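Annexin (Schistosoma mansoni, PDB 4MDU) binds acidic phospholipid membranes in a calcium-dependent manner, aggregates liposomes, takes part in worm reproduction and host-parasite interaction, and may lend structural integrity to the tegument. Local coordinates at residues 66-71 against 106-111; 7-12 against 140-145; 39-44 against 60-65; 99-104 against 352-357. All blocks are in the same frame, centred on the assembly; numbering follows the deposited sequence.

Contact 1: residues 66-71 against 106-111; sequences RTNYER and IVDTPY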
loop_
_atom_site.group_PDB
_atom_site.type_symbol
_atom_site.label_atom_id
_atom_site.label_comp_id
_atom_site.label_asym_id
_atom_site.label_seq_id
_atom_site.Cartn_x
_atom_site.Cartn_y
_atom_site.Cartn_z
ATOM N N ARG B 66 6.536 -32.816 3.784
ATOM C CA ARG B 66 5.273 -33.467 3.398
ATOM C C ARG B 66 4.258 -32.431 2.918
ATOM O O ARG B 66 4.297 -31.283 3.347
ATOM C CB ARG B 66 4.677 -34.236 4.587
ATOM C CG ARG B 66 5.614 -35.270 5.240
ATOM C CD ARG B 66 5.736 -36.575 4.424
ATOM N NE ARG B 66 6.513 -37.571 5.166
ATOM C CZ ARG B 66 7.839 -37.693 5.091
ATOM N NH1 ARG B 66 8.528 -36.898 4.273
ATOM N NH2 ARG B 66 8.478 -38.606 5.823
ATOM N N THR B 67 3.336 -32.828 2.039
ATOM C CA THR B 67 2.296 -31.908 1.614
ATOM C C THR B 67 1.307 -31.749 2.755
ATOM O O THR B 67 1.317 -32.530 3.719
ATOM C CB THR B 67 1.511 -32.461 0.437
ATOM O OG1 THR B 67 0.740 -33.576 0.891
ATOM C CG2 THR B 67 2.438 -32.913 -0.671
ATOM N N ASN B 68 0.459 -30.735 2.645
ATOM C CA ASN B 68 -0.614 -30.519 3.607
ATOM C C ASN B 68 -1.471 -31.781 3.820
ATOM O O ASN B 68 -1.725 -32.185 4.950
ATOM C CB ASN B 68 -1.493 -29.349 3.166
ATOM C CG ASN B 68 -2.702 -29.159 4.066
ATOM O OD1 ASN B 68 -2.578 -28.660 5.180
ATOM N ND2 ASN B 68 -3.880 -29.541 3.576
ATOM N N TYR B 69 -1.898 -32.410 2.731
ATOM C CA TYR B 69 -2.629 -33.663 2.842
ATOM C C TYR B 69 -1.884 -34.714 3.686
ATOM O O TYR B 69 -2.449 -35.306 4.613
ATOM C CB TYR B 69 -3.005 -34.231 1.469
ATOM C CG TYR B 69 -3.853 -35.483 1.601
ATOM C CD1 TYR B 69 -5.238 -35.402 1.722
ATOM C CD2 TYR B 69 -3.264 -36.736 1.653
ATOM C CE1 TYR B 69 -6.008 -36.535 1.867
ATOM C CE2 TYR B 69 -4.027 -37.878 1.806
ATOM C CZ TYR B 69 -5.394 -37.773 1.908
ATOM O OH TYR B 69 -6.146 -38.917 2.049
ATOM N N GLU B 70 -0.611 -34.942 3.387
ATOM C CA GLU B 70 0.145 -35.893 4.191
ATOM C C GLU B 70 0.264 -35.460 5.662
ATOM O O GLU B 70 0.138 -36.285 6.573
ATOM C CB GLU B 70 1.510 -36.150 3.573
ATOM C CG GLU B 70 1.420 -36.785 2.195
ATOM C CD GLU B 70 2.722 -36.692 1.413
ATOM O OE1 GLU B 70 3.559 -35.817 1.723
ATOM O OE2 GLU B 70 2.903 -37.497 0.483
ATOM N N ARG B 71 0.490 -34.171 5.900
ATOM C CA ARG B 71 0.659 -33.706 7.274
ATOM C C ARG B 71 -0.614 -34.027 8.059
ATOM O O ARG B 71 -0.562 -34.613 9.137
ATOM C CB ARG B 71 1.009 -32.209 7.333
ATOM C CG ARG B 71 2.371 -31.866 6.684
ATOM C CD ARG B 71 2.873 -30.468 7.030
ATOM N NE ARG B 71 2.008 -29.413 6.494
ATOM C CZ ARG B 71 2.152 -28.857 5.295
ATOM N NH1 ARG B 71 3.124 -29.254 4.485
ATOM N NH2 ARG B 71 1.324 -27.903 4.899
ATOM N N ILE B 106 1.180 -27.673 10.901
ATOM C CA ILE B 106 0.348 -28.869 11.149
ATOM C C ILE B 106 -1.142 -28.605 11.061
ATOM O O ILE B 106 -1.938 -29.517 11.247
ATOM C CB ILE B 106 0.556 -29.586 12.517
ATOM C CG1 ILE B 106 0.966 -28.591 13.572
ATOM C CG2 ILE B 106 1.433 -30.855 12.388
ATOM C CD1 ILE B 106 -0.083 -27.592 13.816
ATOM N N VAL B 107 -1.511 -27.356 10.820
ATOM C CA VAL B 107 -2.904 -26.996 10.655
ATOM C C VAL B 107 -3.296 -27.112 9.187
ATOM O O VAL B 107 -2.510 -26.768 8.307
ATOM C CB VAL B 107 -3.154 -25.584 11.202
ATOM C CG1 VAL B 107 -4.341 -24.954 10.529
ATOM C CG2 VAL B 107 -3.347 -25.656 12.718
ATOM N N ASP B 108 -4.499 -27.626 8.928
ATOM C CA ASP B 108 -5.000 -27.777 7.565
ATOM C C ASP B 108 -4.876 -26.439 6.844
ATOM O O ASP B 108 -5.217 -25.384 7.406
ATOM C CB ASP B 108 -6.474 -28.246 7.590
ATOM C CG ASP B 108 -6.970 -28.719 6.232
ATOM O OD1 ASP B 108 -6.128 -29.092 5.373
ATOM O OD2 ASP B 108 -8.211 -28.724 6.030
ATOM N N THR B 109 -4.378 -26.465 5.612
ATOM C CA THR B 109 -4.157 -25.219 4.868
ATOM C C THR B 109 -5.300 -24.205 4.985
ATOM O O THR B 109 -5.057 -23.049 5.306
ATOM C CB THR B 109 -3.918 -25.486 3.388
ATOM O OG1 THR B 109 -2.821 -26.386 3.247
ATOM C CG2 THR B 109 -3.632 -24.200 2.663
ATOM N N PRO B 110 -6.549 -24.630 4.701
ATOM C CA PRO B 110 -7.651 -23.666 4.783
ATOM C C PRO B 110 -7.814 -23.014 6.156
ATOM O O PRO B 110 -8.133 -21.829 6.213
ATOM C CB PRO B 110 -8.898 -24.500 4.412
ATOM C CG PRO B 110 -8.452 -25.937 4.445
ATOM C CD PRO B 110 -6.984 -25.925 4.143
ATOM N N TYR B 111 -7.607 -23.747 7.244
ATOM C CA TYR B 111 -7.715 -23.121 8.571
ATOM C C TYR B 111 -6.574 -22.117 8.766
ATOM O O TYR B 111 -6.739 -20.987 9.273
ATOM C CB TYR B 111 -7.654 -24.187 9.661
ATOM C CG TYR B 111 -7.988 -23.662 11.038
ATOM C CD1 TYR B 111 -6.995 -23.224 11.905
ATOM C CD2 TYR B 111 -9.304 -23.604 11.473
ATOM C CE1 TYR B 111 -7.306 -22.746 13.168
ATOM C CE2 TYR B 111 -9.622 -23.122 12.729
ATOM C CZ TYR B 111 -8.620 -22.694 13.572
ATOM O OH TYR B 111 -8.954 -22.226 14.821
HETATM O O HOH W 1 -0.485 -25.913 6.809
#

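Contact 2: residues 7-12 against 140-145; sequences SEFGIT and NDEMKA. Unlike the reference sequence in segment 7-12: Glu8 (reference Gly).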
loop_
_atom_site.group_PDB
_atom_site.type_symbol
_atom_site.label_atom_id
_atom_site.label_comp_id
_atom_site.label_asym_id
_atom_site.label_seq_id
_atom_site.Cartn_x
_atom_site.Cartn_y
_atom_site.Cartn_z
ATOM N N SER B 7 -8.530 -33.453 4.987
ATOM C CA SER B 7 -8.260 -32.069 4.607
ATOM C C SER B 7 -9.415 -31.495 3.787
ATOM O O SER B 7 -9.912 -32.152 2.875
ATOM C CB SER B 7 -6.972 -31.955 3.796
ATOM O OG SER B 7 -6.902 -30.680 3.176
ATOM N N GLU B 8 -9.822 -30.267 4.102
ATOM C CA GLU B 8 -10.898 -29.611 3.381
ATOM C C GLU B 8 -10.433 -29.166 2.004
ATOM O O GLU B 8 -11.242 -28.728 1.179
ATOM C CB GLU B 8 -11.454 -28.428 4.175
ATOM C CG GLU B 8 -12.014 -28.838 5.531
ATOM C CD GLU B 8 -13.049 -29.967 5.435
ATOM O OE1 GLU B 8 -13.653 -30.157 4.352
ATOM O OE2 GLU B 8 -13.248 -30.674 6.449
ATOM N N PHE B 9 -9.132 -29.300 1.753
ATOM C CA PHE B 9 -8.587 -29.009 0.433
ATOM C C PHE B 9 -8.517 -30.253 -0.449
ATOM O O PHE B 9 -8.444 -30.151 -1.676
ATOM C CB PHE B 9 -7.198 -28.375 0.540
ATOM C CG PHE B 9 -7.216 -26.867 0.532
ATOM C CD1 PHE B 9 -8.401 -26.175 0.727
ATOM C CD2 PHE B 9 -6.049 -26.143 0.316
ATOM C CE1 PHE B 9 -8.427 -24.796 0.723
ATOM C CE2 PHE B 9 -6.073 -24.755 0.300
ATOM C CZ PHE B 9 -7.274 -24.083 0.507
ATOM N N GLY B 10 -8.530 -31.428 0.172
ATOM C CA GLY B 10 -8.302 -32.657 -0.571
ATOM C C GLY B 10 -6.824 -32.925 -0.832
ATOM O O GLY B 10 -5.969 -32.109 -0.499
ATOM N N ILE B 11 -6.533 -34.069 -1.446
ATOM C CA ILE B 11 -5.160 -34.537 -1.614
ATOM C C ILE B 11 -4.210 -33.467 -2.127
ATOM O O ILE B 11 -3.022 -33.465 -1.780
ATOM C CB ILE B 11 -5.068 -35.768 -2.541
ATOM C CG1 ILE B 11 -5.834 -36.953 -1.948
ATOM C CG2 ILE B 11 -3.616 -36.157 -2.749
ATOM C CD1 ILE B 11 -7.336 -36.883 -2.136
ATOM N N THR B 12 -4.723 -32.556 -2.945
ATOM C CA THR B 12 -3.885 -31.492 -3.488
ATOM C C THR B 12 -4.574 -30.136 -3.515
ATOM O O THR B 12 -5.780 -30.024 -3.300
ATOM C CB THR B 12 -3.434 -31.802 -4.924
ATOM O OG1 THR B 12 -4.564 -31.747 -5.808
ATOM C CG2 THR B 12 -2.791 -33.172 -5.003
ATOM N N ASN B 140 -12.185 -21.343 -6.666
ATOM C CA ASN B 140 -13.524 -21.422 -6.092
ATOM C C ASN B 140 -13.690 -22.357 -4.893
ATOM O O ASN B 140 -14.175 -21.946 -3.832
ATOM C CB ASN B 140 -14.556 -21.741 -7.189
ATOM C CG ASN B 140 -14.711 -20.604 -8.182
ATOM O OD1 ASN B 140 -14.414 -19.445 -7.865
ATOM N ND2 ASN B 140 -15.165 -20.927 -9.399
ATOM N N ASP B 141 -13.318 -23.615 -5.075
ATOM C CA ASP B 141 -13.474 -24.618 -4.032
ATOM C C ASP B 141 -12.572 -24.362 -2.821
ATOM O O ASP B 141 -12.958 -24.613 -1.680
ATOM C CB ASP B 141 -13.214 -26.000 -4.612
ATOM C CG ASP B 141 -14.330 -26.436 -5.551
ATOM O OD1 ASP B 141 -15.467 -26.011 -5.308
ATOM O OD2 ASP B 141 -14.079 -27.177 -6.516
ATOM N N GLU B 142 -11.371 -23.862 -3.081
ATOM C CA GLU B 142 -10.437 -23.536 -2.011
ATOM C C GLU B 142 -11.006 -22.397 -1.195
ATOM O O GLU B 142 -10.984 -22.432 0.033
ATOM C CB GLU B 142 -9.077 -23.175 -2.613
ATOM C CG GLU B 142 -8.500 -24.367 -3.379
ATOM C CD GLU B 142 -7.313 -24.021 -4.268
ATOM O OE1 GLU B 142 -7.266 -22.894 -4.803
ATOM O OE2 GLU B 142 -6.429 -24.895 -4.441
ATOM N N MET B 143 -11.554 -21.408 -1.896
ATOM C CA MET B 143 -12.104 -20.222 -1.262
ATOM C C MET B 143 -13.231 -20.599 -0.308
ATOM O O MET B 143 -13.307 -20.071 0.817
ATOM C CB MET B 143 -12.600 -19.236 -2.332
ATOM C CG MET B 143 -13.167 -17.951 -1.780
ATOM S SD MET B 143 -11.908 -16.809 -1.170
ATOM C CE MET B 143 -12.736 -16.210 0.285
ATOM N N LYS B 144 -14.095 -21.517 -0.758
ATOM C CA LYS B 144 -15.234 -21.979 0.046
ATOM C C LYS B 144 -14.736 -22.749 1.258
ATOM O O LYS B 144 -15.287 -22.620 2.351
ATOM C CB LYS B 144 -16.206 -22.857 -0.778
ATOM C CG LYS B 144 -16.898 -22.119 -1.924
ATOM C CD LYS B 144 -17.745 -23.060 -2.779
ATOM C CE LYS B 144 -18.328 -22.359 -3.995
ATOM N NZ LYS B 144 -19.325 -23.224 -4.726
ATOM N N ALA B 145 -13.702 -23.565 1.065
ATOM C CA ALA B 145 -13.078 -24.251 2.199
ATOM C C ALA B 145 -12.498 -23.254 3.203
ATOM O O ALA B 145 -12.560 -23.477 4.413
ATOM C CB ALA B 145 -12.007 -25.222 1.735
#

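Contact 3: residues 39-44 against 60-65; sequences SADAER and INILAR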
loop_
_atom_site.group_PDB
_atom_site.type_symbol
_atom_site.label_atom_id
_atom_site.label_comp_id
_atom_site.label_asym_id
_atom_site.label_seq_id
_atom_site.Cartn_x
_atom_site.Cartn_y
_atom_site.Cartn_z
ATOM N N SER B 39 1.407 -43.586 9.465
ATOM C CA SER B 39 1.726 -44.162 10.766
ATOM C C SER B 39 3.220 -44.153 11.039
ATOM O O SER B 39 3.641 -43.844 12.153
ATOM C CB SER B 39 1.179 -45.580 10.897
ATOM O OG SER B 39 1.464 -46.326 9.735
ATOM N N ALA B 40 4.021 -44.486 10.031
ATOM C CA ALA B 40 5.472 -44.500 10.212
ATOM C C ALA B 40 5.988 -43.111 10.582
ATOM O O ALA B 40 6.842 -42.966 11.454
ATOM C CB ALA B 40 6.168 -45.013 8.967
ATOM N N ASP B 41 5.464 -42.088 9.918
ATOM C CA ASP B 41 5.847 -40.719 10.244
ATOM C C ASP B 41 5.381 -40.341 11.639
ATOM O O ASP B 41 6.123 -39.725 12.409
ATOM C CB ASP B 41 5.292 -39.747 9.206
ATOM C CG ASP B 41 6.116 -39.733 7.946
ATOM O OD1 ASP B 41 7.333 -39.982 8.052
ATOM O OD2 ASP B 41 5.555 -39.476 6.866
ATOM N N ALA B 42 4.137 -40.703 11.947
ATOM C CA ALA B 42 3.588 -40.519 13.288
ATOM C C ALA B 42 4.527 -41.102 14.341
ATOM O O ALA B 42 4.876 -40.427 15.309
ATOM C CB ALA B 42 2.191 -41.161 13.395
ATOM N N GLU B 43 4.925 -42.360 14.147
ATOM C CA GLU B 43 5.826 -43.031 15.080
ATOM C C GLU B 43 7.087 -42.214 15.255
ATOM O O GLU B 43 7.492 -41.920 16.376
ATOM C CB GLU B 43 6.201 -44.433 14.592
ATOM C CG GLU B 43 5.192 -45.523 14.930
ATOM C CD GLU B 43 5.756 -46.926 14.736
ATOM O OE1 GLU B 43 6.946 -47.050 14.371
ATOM O OE2 GLU B 43 5.011 -47.908 14.953
ATOM N N ARG B 44 7.704 -41.850 14.134
ATOM C CA ARG B 44 8.955 -41.098 14.162
ATOM C C ARG B 44 8.819 -39.763 14.888
ATOM O O ARG B 44 9.684 -39.395 15.691
ATOM C CB ARG B 44 9.515 -40.898 12.751
ATOM C CG ARG B 44 9.991 -42.187 12.110
ATOM C CD ARG B 44 10.760 -41.930 10.823
ATOM N NE ARG B 44 10.816 -43.116 9.970
ATOM C CZ ARG B 44 10.011 -43.327 8.932
ATOM N NH1 ARG B 44 9.086 -42.426 8.612
ATOM N NH2 ARG B 44 10.132 -44.435 8.210
ATOM N N ILE B 60 11.425 -31.462 11.881
ATOM C CA ILE B 60 11.409 -30.589 10.713
ATOM C C ILE B 60 11.539 -31.393 9.434
ATOM O O ILE B 60 10.856 -31.121 8.449
ATOM C CB ILE B 60 12.542 -29.543 10.753
ATOM C CG1 ILE B 60 12.202 -28.424 11.731
ATOM C CG2 ILE B 60 12.755 -28.949 9.370
ATOM C CD1 ILE B 60 13.407 -27.799 12.391
ATOM N N ASN B 61 12.415 -32.392 9.460
ATOM C CA ASN B 61 12.716 -33.165 8.256
ATOM C C ASN B 61 11.574 -34.073 7.826
ATOM O O ASN B 61 11.640 -34.704 6.769
ATOM C CB ASN B 61 14.018 -33.964 8.415
ATOM C CG ASN B 61 15.250 -33.079 8.389
ATOM O OD1 ASN B 61 15.202 -31.947 7.903
ATOM N ND2 ASN B 61 16.362 -33.586 8.913
ATOM N N ILE B 62 10.532 -34.139 8.648
ATOM C CA ILE B 62 9.320 -34.853 8.272
ATOM C C ILE B 62 8.271 -33.834 7.816
ATOM O O ILE B 62 7.939 -33.754 6.629
ATOM C CB ILE B 62 8.768 -35.680 9.452
ATOM C CG1 ILE B 62 9.708 -36.831 9.801
ATOM C CG2 ILE B 62 7.394 -36.241 9.135
ATOM C CD1 ILE B 62 9.172 -37.681 10.944
ATOM N N LEU B 63 7.782 -33.047 8.773
ATOM C CA LEU B 63 6.668 -32.131 8.572
ATOM C C LEU B 63 6.910 -31.114 7.466
ATOM O O LEU B 63 6.003 -30.833 6.684
ATOM C CB LEU B 63 6.322 -31.427 9.885
ATOM C CG LEU B 63 5.790 -32.351 10.984
ATOM C CD1 LEU B 63 5.652 -31.604 12.305
ATOM C CD2 LEU B 63 4.453 -32.973 10.556
ATOM N N ALA B 64 8.127 -30.575 7.387
ATOM C CA ALA B 64 8.485 -29.634 6.322
ATOM C C ALA B 64 8.888 -30.330 5.008
ATOM O O ALA B 64 9.320 -29.672 4.048
ATOM C CB ALA B 64 9.590 -28.690 6.789
ATOM N N ARG B 65 8.775 -31.654 4.977
ATOM C CA ARG B 65 8.956 -32.411 3.733
ATOM C C ARG B 65 7.708 -33.201 3.293
ATOM O O ARG B 65 7.814 -34.139 2.512
ATOM C CB ARG B 65 10.154 -33.352 3.838
ATOM C CG ARG B 65 11.520 -32.642 4.000
ATOM C CD ARG B 65 11.744 -31.570 2.920
ATOM N NE ARG B 65 11.532 -32.092 1.576
ATOM C CZ ARG B 65 11.187 -31.350 0.527
ATOM N NH1 ARG B 65 11.031 -30.034 0.654
ATOM N NH2 ARG B 65 10.999 -31.924 -0.658
#

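Contact 4: residues 99-104 against 352-357; sequences RKVLCQ and RRTLCV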
loop_
_atom_site.group_PDB
_atom_site.type_symbol
_atom_site.label_atom_id
_atom_site.label_comp_id
_atom_site.label_asym_id
_atom_site.label_seq_id
_atom_site.Cartn_x
_atom_site.Cartn_y
_atom_site.Cartn_z
ATOM N N ARG B 99 7.939 -23.022 17.393
ATOM C CA ARG B 99 6.543 -23.378 17.665
ATOM C C ARG B 99 5.582 -22.659 16.706
ATOM O O ARG B 99 4.661 -23.271 16.170
ATOM C CB ARG B 99 6.179 -23.087 19.122
ATOM C CG ARG B 99 4.788 -23.540 19.513
ATOM C CD ARG B 99 4.673 -23.754 21.018
ATOM N NE ARG B 99 4.626 -22.500 21.770
ATOM C CZ ARG B 99 4.468 -22.424 23.092
ATOM N NH1 ARG B 99 4.356 -23.528 23.818
ATOM N NH2 ARG B 99 4.432 -21.242 23.690
ATOM N N LYS B 100 5.808 -21.369 16.488
ATOM C CA LYS B 100 4.999 -20.599 15.551
ATOM C C LYS B 100 4.934 -21.289 14.189
ATOM O O LYS B 100 3.859 -21.577 13.670
ATOM C CB LYS B 100 5.575 -19.196 15.370
ATOM C CG LYS B 100 4.909 -18.117 16.181
ATOM C CD LYS B 100 5.632 -17.878 17.488
ATOM C CE LYS B 100 4.989 -16.727 18.249
ATOM N NZ LYS B 100 4.858 -15.524 17.375
ATOM N N VAL B 101 6.090 -21.566 13.607
ATOM C CA VAL B 101 6.087 -22.083 12.257
ATOM C C VAL B 101 5.497 -23.495 12.249
ATOM O O VAL B 101 4.806 -23.893 11.303
ATOM C CB VAL B 101 7.496 -22.019 11.608
ATOM C CG1 VAL B 101 8.446 -22.992 12.277
ATOM C CG2 VAL B 101 7.396 -22.296 10.108
ATOM N N LEU B 102 5.747 -24.245 13.315
ATOM C CA LEU B 102 5.181 -25.582 13.429
ATOM C C LEU B 102 3.647 -25.535 13.455
ATOM O O LEU B 102 2.973 -26.433 12.953
ATOM C CB LEU B 102 5.684 -26.289 14.678
ATOM C CG LEU B 102 7.083 -26.898 14.616
ATOM C CD1 LEU B 102 7.427 -27.588 15.933
ATOM C CD2 LEU B 102 7.196 -27.874 13.453
ATOM N N CYS B 103 3.095 -24.487 14.048
ATOM C CA CYS B 103 1.657 -24.417 14.155
ATOM C C CYS B 103 1.051 -24.073 12.805
ATOM O O CYS B 103 0.028 -24.624 12.442
ATOM C CB CYS B 103 1.211 -23.444 15.247
ATOM S SG CYS B 103 1.324 -24.136 16.930
ATOM N N GLN B 104 1.688 -23.187 12.049
ATOM C CA GLN B 104 1.188 -22.883 10.711
ATOM C C GLN B 104 1.180 -24.160 9.886
ATOM O O GLN B 104 0.240 -24.440 9.156
ATOM C CB GLN B 104 2.044 -21.806 10.045
ATOM C CG GLN B 104 2.041 -20.503 10.823
ATOM C CD GLN B 104 0.633 -20.019 11.096
ATOM O OE1 GLN B 104 -0.120 -19.712 10.165
ATOM N NE2 GLN B 104 0.258 -19.961 12.377
ATOM N N ARG B 352 14.198 -20.711 10.915
ATOM C CA ARG B 352 14.996 -20.610 9.690
ATOM C C ARG B 352 15.179 -21.988 9.057
ATOM O O ARG B 352 14.974 -22.181 7.851
ATOM C CB ARG B 352 16.373 -19.998 9.994
ATOM C CG ARG B 352 17.444 -20.310 8.944
ATOM C CD ARG B 352 18.563 -19.288 8.966
ATOM N NE ARG B 352 19.343 -19.358 10.195
ATOM C CZ ARG B 352 20.307 -18.498 10.513
ATOM N NH1 ARG B 352 20.617 -17.514 9.670
ATOM N NH2 ARG B 352 20.967 -18.633 11.663
ATOM N N ARG B 353 15.553 -22.946 9.891
ATOM C CA ARG B 353 15.832 -24.294 9.429
ATOM C C ARG B 353 14.580 -24.899 8.801
ATOM O O ARG B 353 14.642 -25.522 7.739
ATOM C CB ARG B 353 16.318 -25.148 10.598
ATOM C CG ARG B 353 16.873 -26.505 10.207
ATOM C CD ARG B 353 18.275 -26.399 9.582
ATOM N NE ARG B 353 18.241 -27.081 8.305
ATOM C CZ ARG B 353 18.521 -26.532 7.131
ATOM N NH1 ARG B 353 18.941 -25.277 7.026
ATOM N NH2 ARG B 353 18.426 -27.285 6.052
ATOM N N THR B 354 13.442 -24.700 9.453
ATOM C CA THR B 354 12.174 -25.181 8.912
ATOM C C THR B 354 11.902 -24.587 7.532
ATOM O O THR B 354 11.565 -25.308 6.607
ATOM C CB THR B 354 10.991 -24.862 9.837
ATOM O OG1 THR B 354 11.213 -25.436 11.134
ATOM C CG2 THR B 354 9.698 -25.433 9.239
ATOM N N LEU B 355 12.065 -23.273 7.391
ATOM C CA LEU B 355 11.834 -22.627 6.099
ATOM C C LEU B 355 12.762 -23.187 5.023
ATOM O O LEU B 355 12.340 -23.399 3.882
ATOM C CB LEU B 355 12.020 -21.115 6.204
ATOM C CG LEU B 355 11.138 -20.369 7.213
ATOM C CD1 LEU B 355 11.341 -18.881 7.063
ATOM C CD2 LEU B 355 9.650 -20.720 7.032
ATOM N N CYS B 356 14.025 -23.418 5.386
ATOM C CA CYS B 356 15.004 -23.933 4.425
ATOM C C CYS B 356 14.611 -25.323 3.935
ATOM O O CYS B 356 14.796 -25.655 2.765
ATOM C CB CYS B 356 16.422 -23.947 5.044
ATOM S SG CYS B 356 17.046 -22.261 5.287
ATOM N N VAL B 357 14.066 -26.133 4.833
ATOM C CA VAL B 357 13.704 -27.495 4.484
ATOM C C VAL B 357 12.490 -27.498 3.546
ATOM O O VAL B 357 12.429 -28.279 2.615
ATOM C CB VAL B 357 13.442 -28.320 5.738
ATOM C CG1 VAL B 357 12.760 -29.657 5.402
ATOM C CG2 VAL B 357 14.751 -28.551 6.457
#

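Contact 1: residues 66-71 against 106-111
Asn68 meets Asp108 and Thr109 where the N-terminal ends of two helices come together: helix 68-82, which starts with a capping box, and helix 109-122, which opens the second annexin repeat. The Asn68 amide uses both ends. Its ND2 donates to Asp108 OD1 (2.9 Å) in an almost straight bond (171°). Asp108 OD1 lies in the amide plane of Asn68, amide and carboxylate are nearly coplanar, and the donor approaches close to the line of the C-O bond. The other end is less regular: Thr109 N gives its hydrogen to Asn68 OD1 at 2.9 Å, but from well above the carbonyl plane and with an angle of only 137° at the hydrogen. A first-turn N-H of helix 109-122 is thereby taken up by a side chain from the preceding repeat. With CG anti to the backbone N (chi1 175°), the amide extends toward that helix end. The strongest partner of Asp108 lies outside, Ser7 OG, which shares OD1; Glu8 N binds OD2. Behind Asn68, the box fixes the helix start: Glu70 N bonds Thr67 OG1 at 3.1 Å, and Thr67 N bonds Glu70 OE1 at 3.0 Å. The Arg71 guanidinium has one face over Thr67 C and Asn68 CA, and a water bridges the segments, accepting a long bond (3.3 Å) from Arg71 NH2 and lying 2.7 Å from Val107 O, to which it can donate.

Contact 2: residues 7-12 against 140-145
The Phe9 ring lies against helix 140-156 at Glu142 and Ala145, bringing the N-terminal arm onto the second annexin repeat. From CB the side chain leaves at a chi1 of -94°, off the staggered positions, and its CD1-CE1-CZ side is turned to the helix. CD1 comes within 3.9 Å of Ala145 CB. Next, CE1 is 3.7 Å from the same Ala145 methyl, which sits at the ring edge in its plane, and 3.6 Å from Glu142 O. At the tip, CZ touches Glu142 CB at 3.7 Å. One face of the ring receives Glu142 CG in a CH-pi contact, 4.2 Å from the centroid and 18° off the normal. Glu8 (glycine in the reference sequence) adds its O, 3.6 Å from Ala145 CB, and its CB, while the end of its side chain leads away. An ST turn shapes the arm, Phe9 N donating to Ser7 OG. The Glu142 carboxylate is bound elsewhere: OE1 by His17 NE2 further along the arm and by Trp139 N just before the helix, OE2 by Arg13 in a salt bridge. Glu142 thus has two roles, its aliphatic carbons serving the ring and its buried charge being met by polar groups beyond it, whereas the contact itself is essentially nonpolar.

Contact 3: residues 39-44 against 60-65
Two torsions of Ile62 spread its branches against Asp41 and Arg44 on the facing helix. CG1 stands anti to the carbonyl carbon (chi1 -68°) and continues fully extended (chi2 -179°), so that CD1 runs out to Arg44 CB, 3.7 Å away, and to Asp41 O at 4.0 Å. CG2 takes the place anti to the backbone N and rests against the Asp41 carboxylate, 3.9 Å from OD1. The Asp41 and Ile62 side chains run antiparallel alongside one another. The carboxylate also turns back along its own helix, OD1 meeting Arg44 NH1 at 3.1 Å in a salt bridge that lies in the guanidinium plane, at its edge. Its stronger partner is Arg66, whose NE forms a salt bridge with OD2; the buried acid is therefore held from both oxygens, which probably keeps it ionised. Ile62 thus packs on the aliphatic base of Arg44 and on the flank of the Asp41 carboxylate. The arrangement joins helices 38-48 and 56-63, the first two of annexin repeat 1. Between them runs the loop of the calcium-binding Met49, Gly51 and Gly53, partly unmodelled in this calcium-free structure; the Ile62 side chain lies about 9 Å from that of Met49, near the loop-borne calcium site typical of annexin repeats.

Contact 4: residues 99-104 against 352-357
Val101 packs against Thr354 and Leu355 in a buried, apolar helix-to-helix contact that joins the first annexin repeat to the fourth. The Val101 and Thr354 side chains reach toward each other tip to tip. Val101 CG1 is 3.9 Å from Thr354 OG1 and 4.0 Å from Thr354 CB, while Val101 CG2 faces Thr354 CG2, also at 4.0 Å. The valine presents both methyls because CG1 fits between the backbone N and the carbonyl carbon (chi1 69°), a tight place within a helix, with CG2 anti to the N. In the annexin fold the four repeats close into a cyclic array in which the first and last become neighbours, and helices 96-106 and 349-358 form part of that seam. The Thr354 hydroxyl is satisfied within its own helix by Asp350 O; toward Val101 it makes packing contact alone. Ile60 of helix 56-63 also touches Thr354. To one side, Leu355 approaches Val101 at an angle, its CD2 4.1 Å from Val101 CG2. Leu355 further packs on Leu312, Met313 and Val343, and its side chain lies about 7 Å from those of Met302 and Asp346, both calcium ligands of the fourth repeat.

From the N terminus, contact 2 opens first with the arm at 7-12 and closes only at 140-145, spanning the first repeat and the first part of the second. Contacts 3 and 1 both fall within that span, one after the other: contact 3 pairs the first two helices of repeat 1, and contact 1 then ties its third helix to the beginning of repeat 2. Contact 4 opens at 99-104, before contacts 1 and 2 have closed, and therefore crosses both; it ends at 352-357, bringing repeat 4 back to repeat 1. Contacts 3 and 4 meet directly where Arg65 NH1 probably donates to Val357 O and Ile60 and Ala64 pack on Val357.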